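PDB 3C12: flagellar protein from Xanthomonas campestris pv. campestris, which caps the growing flagellar hook and probably serves as a scaffold for hook assembly, here as its C-terminal part with Ig-like and Tudor-like domains. Local coordinates for residues L15-Q20 and A102-A107; A19-D24 and Y85-T90; A35-F40 and Q91-G96; V41-T46 and V66-D71; A107-V112 and L119-T124. All blocks are in the same frame, centred on the assembly; numbering follows the deposited sequence.

How the contacts relate
The five contacts follow a branched antiparallel sheet through the chain. Contacts 1 and 2 share A19 and Q20. Their centres lie about 8 Å apart, and both reach the second subunit. Contacts 2 and 3 use successive parts of strand 83-93. Contact 4, its centre about 8 Å from that of contact 2, joins facing strands across the Ig-like sandwich. Its loop is nested inside those closed by contacts 1, 2 and 3. Contact 5 comes last and in series, and it shares A107 and strand 98-115 with contact 1. Contacts 3 and 5 have centres about 33 Å apart, on opposite sides of the chain's centre. The long strand 98-115 thus ties the Ig-like part to the Tudor-like hairpin.

Contact 1: residues L15-Q20 and A102-A107; sequences LVPSAQ and ATYVDA
The ring of Y104 lies obliquely against the P17 ring of the other strand. CG of P17 is 3.6 Å from CE2 of Y104. V32 also packs on this tyrosine, as does N133 of the second subunit. The pair belongs to an antiparallel join between strand 13-17 and the long strand 98-115, near the centre of the chain. V16 and V105 form its hydrogen-bonded pair. V16 N gives to V105 O at 3.0 Å, and V105 N returns to V16 O at 2.8 Å. On the face that carries P17 and Y104, L15 places its CD1 against the carboxylate of D106. That carboxylate takes a hydrogen bond from N13, which fixes its polar end. Past P17 the chain leaves the strand, but T103 still holds it at S18. S18 N bonds to T103 O at 3.1 Å, and T103 OG1 gives to S18 O at 2.8 Å. The T103 hydroxyl sits between its own backbone N and carbonyl carbon (chi1 37°), which turns it to S18. S18 then closes the turn on itself. Its OG gives to Q20 O at 2.6 Å, while CB of S18 rests on CG2 of V105.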
# COMPACT_ATOMS: atom_id res chain seq x y z
N LEU A 15 -6.72 -0.63 -10.50
CA LEU A 15 -6.30 -1.11 -9.21
C LEU A 15 -5.08 -0.32 -8.83
O LEU A 15 -4.06 -0.37 -9.52
CB LEU A 15 -5.98 -2.60 -9.26
CG LEU A 15 -7.14 -3.55 -8.93
CD1 LEU A 15 -8.32 -3.26 -9.83
CD2 LEU A 15 -6.67 -4.98 -9.12
N VAL A 16 -5.18 0.42 -7.75
CA VAL A 16 -4.08 1.23 -7.27
C VAL A 16 -3.84 0.95 -5.80
O VAL A 16 -4.76 0.62 -5.05
CB VAL A 16 -4.37 2.73 -7.46
CG1 VAL A 16 -4.46 3.06 -8.93
CG2 VAL A 16 -5.66 3.10 -6.76
N PRO A 17 -2.58 1.07 -5.36
CA PRO A 17 -2.21 0.84 -3.96
C PRO A 17 -2.87 1.92 -3.12
O PRO A 17 -2.62 3.11 -3.32
CB PRO A 17 -0.70 0.98 -3.98
CG PRO A 17 -0.34 0.55 -5.35
CD PRO A 17 -1.38 1.23 -6.19
N SER A 18 -3.71 1.52 -2.17
CA SER A 18 -4.39 2.49 -1.32
C SER A 18 -4.53 1.98 0.10
O SER A 18 -4.83 0.81 0.31
CB SER A 18 -5.77 2.82 -1.90
OG SER A 18 -6.41 3.85 -1.17
N ALA A 19 -4.29 2.85 1.07
CA ALA A 19 -4.40 2.47 2.47
C ALA A 19 -5.84 2.66 2.92
O ALA A 19 -6.21 2.29 4.02
CB ALA A 19 -3.48 3.31 3.33
N GLN A 20 -6.66 3.24 2.05
CA GLN A 20 -8.06 3.46 2.38
C GLN A 20 -8.97 3.15 1.21
O GLN A 20 -8.53 3.04 0.07
CB GLN A 20 -8.28 4.90 2.87
CG GLN A 20 -7.63 6.01 2.05
CD GLN A 20 -7.78 7.39 2.69
OE1 GLN A 20 -7.45 7.58 3.86
NE2 GLN A 20 -8.26 8.35 1.91
N ALA A 102 0.04 -5.57 1.44
CA ALA A 102 -0.29 -4.31 0.77
C ALA A 102 -1.67 -4.40 0.14
O ALA A 102 -2.00 -5.38 -0.51
CB ALA A 102 0.73 -4.00 -0.30
N THR A 103 -2.47 -3.37 0.33
CA THR A 103 -3.82 -3.35 -0.23
C THR A 103 -3.91 -2.56 -1.53
O THR A 103 -3.34 -1.48 -1.65
CB THR A 103 -4.82 -2.75 0.78
OG1 THR A 103 -4.19 -1.67 1.49
CG2 THR A 103 -5.27 -3.80 1.77
N TYR A 104 -4.62 -3.12 -2.50
CA TYR A 104 -4.83 -2.47 -3.79
C TYR A 104 -6.31 -2.30 -3.95
O TYR A 104 -7.07 -3.27 -3.94
CB TYR A 104 -4.27 -3.31 -4.95
CG TYR A 104 -2.79 -3.59 -4.81
CD1 TYR A 104 -2.33 -4.58 -3.93
CD2 TYR A 104 -1.84 -2.83 -5.48
CE1 TYR A 104 -0.97 -4.80 -3.72
CE2 TYR A 104 -0.47 -3.03 -5.28
CZ TYR A 104 -0.04 -4.02 -4.39
OH TYR A 104 1.31 -4.21 -4.14
N VAL A 105 -6.73 -1.05 -4.09
CA VAL A 105 -8.14 -0.75 -4.22
C VAL A 105 -8.60 -0.57 -5.64
O VAL A 105 -7.89 0.01 -6.47
CB VAL A 105 -8.49 0.52 -3.45
CG1 VAL A 105 -9.96 0.83 -3.58
CG2 VAL A 105 -8.10 0.35 -2.00
N ASP A 106 -9.79 -1.08 -5.92
CA ASP A 106 -10.37 -0.93 -7.24
C ASP A 106 -11.25 0.32 -7.26
O ASP A 106 -12.09 0.50 -6.36
CB ASP A 106 -11.19 -2.15 -7.63
CG ASP A 106 -11.85 -1.99 -8.99
OD1 ASP A 106 -12.85 -1.23 -9.09
OD2 ASP A 106 -11.35 -2.59 -9.97
N ALA A 107 -11.07 1.16 -8.27
CA ALA A 107 -11.83 2.39 -8.38
C ALA A 107 -12.04 2.81 -9.81
O ALA A 107 -11.19 2.56 -10.67
CB ALA A 107 -11.11 3.51 -7.64

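Contact 2: residues A19-D24 and Y85-T90; sequences AQVAID and YGITAT
V21 and I87 set their side chains across each other at about a right angle. CG1 of V21 touches CG2 of I87 at 3.6 Å. The I87 branch is placed there by chi1 179°, which sends CG1 away from the backbone N and keeps CG2 on the side of V21. V105 and T103 of strand 98-115 lie against this pair. Farther along, I23 runs obliquely to Y85, and CD1 of I23 is 3.8 Å from CE1 of the tyrosine ring. The same ring stands edge-to-face with W70, and its OH bonds to A81 O. Y85 is therefore held from several directions. The backbones fix these side chains in register. I87 N gives to A19 O at 2.8 Å in an almost straight bond (178°). Y85 N gives to V21 O at 2.7 Å. V21 N and Y85 O complete the pair, though the position of that oxygen is less certain. Q20 sits beside G86, where no side chain opposes it. The strands run antiparallel with axes at 135°. The short strand 20-23 thus lines one side of strand 83-93, a pairing consistent with the beta-sandwich of an Ig-like domain.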
# COMPACT_ATOMS: atom_id res chain seq x y z
N ALA A 19 -4.29 2.85 1.07
CA ALA A 19 -4.40 2.47 2.47
C ALA A 19 -5.84 2.66 2.92
O ALA A 19 -6.21 2.29 4.02
CB ALA A 19 -3.48 3.31 3.33
N GLN A 20 -6.66 3.24 2.05
CA GLN A 20 -8.06 3.46 2.38
C GLN A 20 -8.97 3.15 1.21
O GLN A 20 -8.53 3.04 0.07
CB GLN A 20 -8.28 4.90 2.87
CG GLN A 20 -7.63 6.01 2.05
CD GLN A 20 -7.78 7.39 2.69
OE1 GLN A 20 -7.45 7.58 3.86
NE2 GLN A 20 -8.26 8.35 1.91
N VAL A 21 -10.25 2.97 1.51
CA VAL A 21 -11.26 2.67 0.49
C VAL A 21 -12.36 3.71 0.64
O VAL A 21 -12.44 4.39 1.66
CB VAL A 21 -11.86 1.27 0.70
CG1 VAL A 21 -10.77 0.22 0.65
CG2 VAL A 21 -12.58 1.20 2.03
N ALA A 22 -13.21 3.85 -0.36
CA ALA A 22 -14.27 4.84 -0.25
C ALA A 22 -15.63 4.31 -0.65
O ALA A 22 -15.74 3.39 -1.47
CB ALA A 22 -13.92 6.06 -1.09
N ILE A 23 -16.67 4.86 -0.04
CA ILE A 23 -18.04 4.47 -0.35
C ILE A 23 -18.92 5.69 -0.50
O ILE A 23 -18.71 6.71 0.16
CB ILE A 23 -18.67 3.58 0.74
CG1 ILE A 23 -18.45 4.21 2.11
CG2 ILE A 23 -18.15 2.17 0.63
CD1 ILE A 23 -19.24 3.56 3.22
N ASP A 24 -19.89 5.59 -1.39
CA ASP A 24 -20.86 6.66 -1.61
C ASP A 24 -21.98 6.34 -0.63
O ASP A 24 -21.72 5.85 0.47
CB ASP A 24 -21.37 6.63 -3.05
CG ASP A 24 -21.77 5.24 -3.52
OD1 ASP A 24 -22.35 5.14 -4.62
OD2 ASP A 24 -21.51 4.26 -2.79
N TYR A 85 -12.47 5.44 4.12
CA TYR A 85 -12.19 4.66 5.31
C TYR A 85 -10.86 3.95 5.17
O TYR A 85 -10.47 3.57 4.06
CB TYR A 85 -13.29 3.62 5.54
CG TYR A 85 -14.59 4.21 5.96
CD1 TYR A 85 -15.46 4.78 5.02
CD2 TYR A 85 -14.96 4.24 7.30
CE1 TYR A 85 -16.65 5.36 5.41
CE2 TYR A 85 -16.15 4.82 7.70
CZ TYR A 85 -16.99 5.38 6.76
OH TYR A 85 -18.17 5.95 7.19
N GLY A 86 -10.17 3.78 6.29
CA GLY A 86 -8.88 3.11 6.26
C GLY A 86 -9.02 1.60 6.24
O GLY A 86 -9.90 1.04 6.89
N ILE A 87 -8.16 0.93 5.48
CA ILE A 87 -8.21 -0.52 5.41
C ILE A 87 -6.84 -1.15 5.62
O ILE A 87 -5.84 -0.76 5.02
CB ILE A 87 -8.79 -1.03 4.07
CG1 ILE A 87 -8.77 -2.56 4.08
CG2 ILE A 87 -8.01 -0.48 2.89
CD1 ILE A 87 -9.19 -3.18 2.78
N THR A 88 -6.80 -2.15 6.50
CA THR A 88 -5.58 -2.87 6.81
C THR A 88 -5.80 -4.36 6.57
O THR A 88 -6.85 -4.91 6.90
CB THR A 88 -5.18 -2.63 8.27
OG1 THR A 88 -4.86 -1.25 8.44
CG2 THR A 88 -3.96 -3.47 8.63
N ALA A 89 -4.81 -5.00 5.96
CA ALA A 89 -4.93 -6.42 5.67
C ALA A 89 -3.84 -7.20 6.36
O ALA A 89 -2.66 -6.88 6.25
CB ALA A 89 -4.87 -6.66 4.18
N THR A 90 -4.26 -8.23 7.08
CA THR A 90 -3.32 -9.08 7.78
C THR A 90 -3.52 -10.52 7.39
O THR A 90 -4.63 -11.06 7.46
CB THR A 90 -3.47 -8.98 9.28
OG1 THR A 90 -3.49 -7.60 9.65
CG2 THR A 90 -2.30 -9.70 9.97

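Contact 3: residues A35-F40 and Q91-G96; sequences ATSAGF and QTDTAG
F40 carries its ring between its own backbone N and carbonyl carbon (chi1 66°), and this lays the ring beside T92. In T92, CG2 lies anti to the backbone N, which brings it and CB against the phenyl group. The two side chains run alongside each other and point the same way. They form a CH-pi contact on the Ig-like sandwich, where strands 39-46 and 83-93 pair antiparallel. CB of T92 is 3.7 Å from the centroid of the F40 ring, over one face and shifted toward the rim. Beside this pair the backbones are hydrogen-bonded both ways. F40 N gives to T92 O at 3.0 Å, and T92 N gives to F40 O at 2.9 Å.

Next along, G39 stands opposite D93, at backbone angles that suit glycine. CA of G39 approaches T92 O at 3.5 Å. Q91 extends its chain across to the loop of A35, T36 and S37 and is largely covered there. S37 places OG near CB of D93. The carboxylate of D93 turns to its own loop instead, where OD2 accepts a bond from A97 N. The chain reverses here, with G96 N bonded to D93 O at 2.9 Å, and then continues as strand 98-115. Beyond the paired strands one more bond links the two loops: T94 N reaches A38 O at 3.2 Å, with an N-H...O angle of 137°.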
# COMPACT_ATOMS: atom_id res chain seq x y z
N ALA A 35 -1.62 -12.59 -1.33
CA ALA A 35 -1.30 -13.53 -0.25
C ALA A 35 -0.03 -14.29 -0.59
O ALA A 35 0.13 -14.78 -1.71
CB ALA A 35 -2.44 -14.50 -0.05
N THR A 36 0.86 -14.39 0.38
CA THR A 36 2.13 -15.07 0.17
C THR A 36 2.13 -16.52 0.64
O THR A 36 3.13 -17.22 0.52
CB THR A 36 3.25 -14.33 0.90
OG1 THR A 36 2.91 -14.20 2.28
CG2 THR A 36 3.44 -12.94 0.31
N SER A 37 0.99 -16.96 1.16
CA SER A 37 0.88 -18.32 1.66
C SER A 37 -0.58 -18.72 1.71
O SER A 37 -1.45 -17.89 1.51
CB SER A 37 1.49 -18.41 3.07
OG SER A 37 1.36 -19.71 3.62
N ALA A 38 -0.84 -20.00 1.95
CA ALA A 38 -2.21 -20.47 2.06
C ALA A 38 -2.65 -20.12 3.49
O ALA A 38 -1.83 -20.04 4.40
CB ALA A 38 -2.27 -21.97 1.83
N GLY A 39 -3.94 -19.90 3.67
CA GLY A 39 -4.45 -19.55 4.98
C GLY A 39 -5.62 -18.60 4.84
O GLY A 39 -6.51 -18.84 4.04
N PHE A 40 -5.64 -17.53 5.63
CA PHE A 40 -6.71 -16.55 5.52
C PHE A 40 -6.18 -15.14 5.72
O PHE A 40 -5.12 -14.93 6.31
CB PHE A 40 -7.84 -16.84 6.53
CG PHE A 40 -7.44 -16.68 7.98
CD1 PHE A 40 -6.73 -17.66 8.64
CD2 PHE A 40 -7.81 -15.54 8.69
CE1 PHE A 40 -6.38 -17.52 9.97
CE2 PHE A 40 -7.46 -15.38 10.02
CZ PHE A 40 -6.75 -16.38 10.67
N GLN A 91 -2.43 -11.14 6.99
CA GLN A 91 -2.44 -12.53 6.58
C GLN A 91 -2.04 -13.40 7.75
O GLN A 91 -1.25 -13.01 8.61
CB GLN A 91 -1.45 -12.74 5.43
CG GLN A 91 -1.51 -14.10 4.78
CD GLN A 91 -0.22 -14.44 4.07
OE1 GLN A 91 0.78 -14.78 4.71
NE2 GLN A 91 -0.22 -14.36 2.73
N THR A 92 -2.62 -14.59 7.77
CA THR A 92 -2.34 -15.60 8.79
C THR A 92 -2.24 -16.88 7.98
O THR A 92 -3.21 -17.30 7.35
CB THR A 92 -3.50 -15.73 9.78
OG1 THR A 92 -3.69 -14.49 10.49
CG2 THR A 92 -3.21 -16.84 10.77
N ASP A 93 -1.07 -17.50 7.97
CA ASP A 93 -0.91 -18.74 7.21
C ASP A 93 -1.30 -19.96 8.04
O ASP A 93 -1.63 -19.83 9.22
CB ASP A 93 0.54 -18.89 6.73
CG ASP A 93 1.54 -18.95 7.88
OD1 ASP A 93 2.75 -18.76 7.62
OD2 ASP A 93 1.14 -19.19 9.05
N THR A 94 -1.27 -21.13 7.41
CA THR A 94 -1.57 -22.37 8.12
C THR A 94 -0.29 -22.58 8.94
O THR A 94 0.76 -22.97 8.41
CB THR A 94 -1.80 -23.56 7.12
OG1 THR A 94 -0.70 -23.65 6.20
CG2 THR A 94 -3.10 -23.35 6.34
N ALA A 95 -0.38 -22.27 10.24
CA ALA A 95 0.74 -22.35 11.16
C ALA A 95 0.50 -21.24 12.18
O ALA A 95 0.92 -21.34 13.34
CB ALA A 95 2.07 -22.09 10.43
N GLY A 96 -0.18 -20.19 11.74
CA GLY A 96 -0.48 -19.09 12.64
C GLY A 96 0.42 -17.89 12.51
O GLY A 96 0.25 -16.92 13.25

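Contact 4: residues V41-T46 and V66-D71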
# COMPACT_ATOMS: atom_id res chain seq x y z
N VAL A 41 -6.90 -14.17 5.20
CA VAL A 41 -6.50 -12.79 5.35
C VAL A 41 -7.65 -12.02 5.96
O VAL A 41 -8.80 -12.17 5.54
CB VAL A 41 -6.10 -12.18 3.99
CG1 VAL A 41 -7.13 -12.53 2.96
CG2 VAL A 41 -5.95 -10.69 4.12
N ASN A 42 -7.35 -11.22 6.97
CA ASN A 42 -8.36 -10.41 7.63
C ASN A 42 -8.21 -8.94 7.28
O ASN A 42 -7.16 -8.33 7.53
CB ASN A 42 -8.29 -10.60 9.15
CG ASN A 42 -8.87 -11.92 9.61
OD1 ASN A 42 -8.85 -12.23 10.79
ND2 ASN A 42 -9.40 -12.69 8.67
N PHE A 43 -9.26 -8.39 6.69
CA PHE A 43 -9.29 -7.00 6.30
C PHE A 43 -10.07 -6.22 7.34
O PHE A 43 -11.23 -6.50 7.59
CB PHE A 43 -9.95 -6.85 4.93
CG PHE A 43 -9.32 -7.68 3.85
CD1 PHE A 43 -9.58 -9.04 3.76
CD2 PHE A 43 -8.43 -7.11 2.95
CE1 PHE A 43 -8.98 -9.82 2.79
CE2 PHE A 43 -7.82 -7.89 1.98
CZ PHE A 43 -8.09 -9.24 1.90
N GLU A 44 -9.42 -5.26 7.97
CA GLU A 44 -10.05 -4.45 8.99
C GLU A 44 -10.30 -3.03 8.52
O GLU A 44 -9.38 -2.34 8.08
CB GLU A 44 -9.16 -4.44 10.23
CG GLU A 44 -9.64 -3.53 11.33
CD GLU A 44 -8.60 -3.32 12.40
OE1 GLU A 44 -7.50 -2.83 12.06
OE2 GLU A 44 -8.87 -3.64 13.57
N ILE A 45 -11.54 -2.58 8.63
CA ILE A 45 -11.92 -1.23 8.23
C ILE A 45 -12.03 -0.30 9.43
O ILE A 45 -12.80 -0.56 10.35
CB ILE A 45 -13.27 -1.25 7.46
CG1 ILE A 45 -13.04 -1.71 6.02
CG2 ILE A 45 -13.90 0.12 7.47
CD1 ILE A 45 -12.40 -3.05 5.91
N THR A 46 -11.27 0.79 9.43
CA THR A 46 -11.32 1.76 10.52
C THR A 46 -11.81 3.11 10.01
O THR A 46 -11.82 3.35 8.80
CB THR A 46 -9.95 1.92 11.19
OG1 THR A 46 -8.98 2.28 10.21
CG2 THR A 46 -9.54 0.62 11.85
N VAL A 66 -5.83 -12.40 -3.68
CA VAL A 66 -7.03 -12.63 -2.89
C VAL A 66 -7.84 -11.33 -2.89
O VAL A 66 -7.31 -10.26 -2.59
CB VAL A 66 -6.67 -13.03 -1.44
CG1 VAL A 66 -7.94 -13.33 -0.66
CG2 VAL A 66 -5.75 -14.24 -1.46
N SER A 67 -9.12 -11.43 -3.24
CA SER A 67 -10.00 -10.27 -3.30
C SER A 67 -10.75 -10.03 -2.01
O SER A 67 -10.88 -10.93 -1.17
CB SER A 67 -11.02 -10.46 -4.42
OG SER A 67 -10.39 -10.75 -5.65
N PHE A 68 -11.25 -8.81 -1.85
CA PHE A 68 -12.01 -8.44 -0.66
C PHE A 68 -13.14 -7.52 -1.08
O PHE A 68 -13.07 -6.87 -2.13
CB PHE A 68 -11.11 -7.74 0.37
CG PHE A 68 -10.71 -6.34 -0.01
CD1 PHE A 68 -11.62 -5.29 0.09
CD2 PHE A 68 -9.43 -6.07 -0.47
CE1 PHE A 68 -11.25 -4.00 -0.26
CE2 PHE A 68 -9.06 -4.78 -0.82
CZ PHE A 68 -9.97 -3.75 -0.71
N ALA A 69 -14.19 -7.45 -0.27
CA ALA A 69 -15.33 -6.60 -0.57
C ALA A 69 -16.07 -6.18 0.68
O ALA A 69 -16.49 -7.02 1.47
CB ALA A 69 -16.27 -7.31 -1.53
N TRP A 70 -16.21 -4.87 0.87
CA TRP A 70 -16.92 -4.35 2.02
C TRP A 70 -18.25 -3.79 1.53
O TRP A 70 -18.28 -3.03 0.57
CB TRP A 70 -16.10 -3.25 2.71
CG TRP A 70 -16.80 -2.65 3.89
CD1 TRP A 70 -17.54 -3.31 4.83
CD2 TRP A 70 -16.82 -1.27 4.26
NE1 TRP A 70 -18.02 -2.43 5.76
CE2 TRP A 70 -17.59 -1.17 5.44
CE3 TRP A 70 -16.26 -0.11 3.72
CZ2 TRP A 70 -17.82 0.05 6.08
CZ3 TRP A 70 -16.49 1.11 4.37
CH2 TRP A 70 -17.26 1.17 5.53
N ASP A 71 -19.33 -4.19 2.19
CA ASP A 71 -20.67 -3.76 1.84
C ASP A 71 -21.00 -2.36 2.37
O ASP A 71 -22.10 -1.86 2.16
CB ASP A 71 -21.70 -4.76 2.35
CG ASP A 71 -21.44 -5.17 3.78
OD1 ASP A 71 -20.99 -4.31 4.56
OD2 ASP A 71 -21.70 -6.34 4.11
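Aromatic contacts dominate where V41-T46 faces V66-D71. CB of F68 stands over the centre of the F43 ring, 3.5 Å from its centroid and almost on the ring normal. This is a CH-pi contact. The F68 ring follows at a slant, with CD2 of F68 at 3.5 Å from CE2 of F43. The two ring planes meet at 39° and their centroids are 5.0 Å apart, so the pair is oblique. F68 holds its ring between its backbone N and carbonyl carbon (chi1 73°), a direction that carries CD2 to F43. A second CH-pi contact joins I45 and W70. CG2 of I45 lies over one face of the indole, 4.1 Å from the centroid of the six-membered ring.

Aliphatic packing completes the row. CG1 of V41 touches CG1 of V66 at 3.8 Å, and the two valine side chains pass one another, running opposite ways.

A polar bond steadies the indole: NE1 of W70 bonds to T73 O, which fixes the ring, and Y85 meets W70 edge-to-face.

The axes of these short segments come within 9.0 Å and cross at -31°, so the strands face each other as the layers of a beta-sandwich do. Strand 39-46 is paired with 52-60 and 83-93 in its own layer. Strand 64-70 is paired with 29-35, and V33 of that strand also reaches F43 in the core.

Contact 5: residues A107-V112 and L119-T124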
# COMPACT_ATOMS: atom_id res chain seq x y z
N ALA A 107 -11.07 1.16 -8.27
CA ALA A 107 -11.83 2.39 -8.38
C ALA A 107 -12.04 2.81 -9.81
O ALA A 107 -11.19 2.56 -10.67
CB ALA A 107 -11.11 3.51 -7.64
N PRO A 108 -13.17 3.46 -10.08
CA PRO A 108 -13.49 3.92 -11.43
C PRO A 108 -12.73 5.20 -11.80
O PRO A 108 -12.71 6.17 -11.03
CB PRO A 108 -15.00 4.11 -11.36
CG PRO A 108 -15.18 4.64 -9.98
CD PRO A 108 -14.28 3.75 -9.15
N VAL A 109 -12.09 5.19 -12.96
CA VAL A 109 -11.34 6.34 -13.46
C VAL A 109 -12.34 7.32 -14.04
O VAL A 109 -12.65 7.26 -15.23
CB VAL A 109 -10.36 5.93 -14.57
CG1 VAL A 109 -9.60 7.14 -15.05
CG2 VAL A 109 -9.41 4.86 -14.07
N ASP A 110 -12.84 8.22 -13.20
CA ASP A 110 -13.83 9.20 -13.62
C ASP A 110 -13.34 10.06 -14.77
O ASP A 110 -14.11 10.40 -15.68
CB ASP A 110 -14.25 10.08 -12.45
CG ASP A 110 -15.28 11.13 -12.85
OD1 ASP A 110 -16.39 10.74 -13.29
OD2 ASP A 110 -14.98 12.34 -12.74
N SER A 111 -12.07 10.44 -14.73
CA SER A 111 -11.50 11.26 -15.78
C SER A 111 -10.00 11.36 -15.64
O SER A 111 -9.42 10.92 -14.64
CB SER A 111 -12.10 12.66 -15.74
OG SER A 111 -11.75 13.33 -14.55
N VAL A 112 -9.37 11.95 -16.64
CA VAL A 112 -7.93 12.11 -16.63
C VAL A 112 -7.58 13.58 -16.84
O VAL A 112 -8.22 14.27 -17.64
CB VAL A 112 -7.25 11.25 -17.72
CG1 VAL A 112 -5.86 11.78 -18.03
CG2 VAL A 112 -7.16 9.81 -17.26
N LEU A 119 0.43 13.60 -16.18
CA LEU A 119 -0.95 13.15 -16.26
C LEU A 119 -1.45 12.45 -14.98
O LEU A 119 -0.76 11.60 -14.41
CB LEU A 119 -1.10 12.22 -17.47
CG LEU A 119 -2.53 11.79 -17.81
CD1 LEU A 119 -2.56 11.21 -19.23
CD2 LEU A 119 -3.02 10.76 -16.80
N TYR A 120 -2.66 12.82 -14.56
CA TYR A 120 -3.28 12.28 -13.36
C TYR A 120 -4.67 11.71 -13.59
O TYR A 120 -5.43 12.21 -14.41
CB TYR A 120 -3.35 13.35 -12.28
CG TYR A 120 -1.98 13.77 -11.83
CD1 TYR A 120 -1.20 14.64 -12.60
CD2 TYR A 120 -1.39 13.18 -10.69
CE1 TYR A 120 0.13 14.91 -12.27
CE2 TYR A 120 -0.06 13.44 -10.35
CZ TYR A 120 0.70 14.31 -11.15
OH TYR A 120 2.03 14.53 -10.84
N LEU A 121 -4.99 10.65 -12.85
CA LEU A 121 -6.29 10.02 -12.95
C LEU A 121 -7.13 10.54 -11.80
O LEU A 121 -6.65 10.67 -10.68
CB LEU A 121 -6.20 8.50 -12.83
CG LEU A 121 -5.09 7.78 -13.57
CD1 LEU A 121 -5.44 6.30 -13.63
CD2 LEU A 121 -4.95 8.34 -14.97
N ASN A 122 -8.39 10.83 -12.10
CA ASN A 122 -9.31 11.33 -11.10
C ASN A 122 -10.19 10.14 -10.77
O ASN A 122 -11.14 9.82 -11.49
CB ASN A 122 -10.10 12.50 -11.66
CG ASN A 122 -9.18 13.56 -12.23
OD1 ASN A 122 -8.28 14.05 -11.55
ND2 ASN A 122 -9.39 13.91 -13.50
N LEU A 123 -9.82 9.48 -9.68
CA LEU A 123 -10.50 8.29 -9.21
C LEU A 123 -11.71 8.64 -8.36
O LEU A 123 -11.60 9.37 -7.37
CB LEU A 123 -9.52 7.43 -8.42
CG LEU A 123 -8.22 7.18 -9.19
CD1 LEU A 123 -7.27 6.43 -8.28
CD2 LEU A 123 -8.49 6.38 -10.47
N THR A 124 -12.86 8.10 -8.75
CA THR A 124 -14.10 8.35 -8.05
C THR A 124 -14.06 7.83 -6.63
O THR A 124 -13.83 6.65 -6.39
CB THR A 124 -15.27 7.70 -8.78
OG1 THR A 124 -15.20 8.03 -10.18
CG2 THR A 124 -16.59 8.18 -8.21
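V112, N122 and T124 give up the most surface here, and each meets the other strand in its own way. They belong to the beta hairpin of strands 98-115 and 118-123, consistent with the Tudor-like part of the chain. V112 is gripped by two leucines. Its CG1 lies across L119 at about a right angle, and its CG2 runs beside L121, 3.5 Å from CD2 of that residue. V109 extends the same apolar face, with its CG2 at 4.0 Å from CD2 of L123. V14 of strand 13-17 packs over both V109 and L123.

N122 faces two residues, D110 and S111, in a classic beta bulge. Its O takes weak hydrogen bonds from the N atoms of both. N122 N gives to S111 O at 2.7 Å. The side-chain amide reaches over to the same serine: ND2 of N122 gives to OG of S111 at 2.6 Å, with the oxygen 16° out of the amide plane. T113 OG1 is a second partner of ND2, so the amide is pinned between two hydroxyls.

T124 closes the far end on P108, its CB resting on CG of the proline ring. P108 O accepts two bonds. T124 N approaches at 3.0 Å, nearly along the C=O axis, and T124 OG1 comes in at 3.2 Å from above the carbonyl plane, 47° out of it.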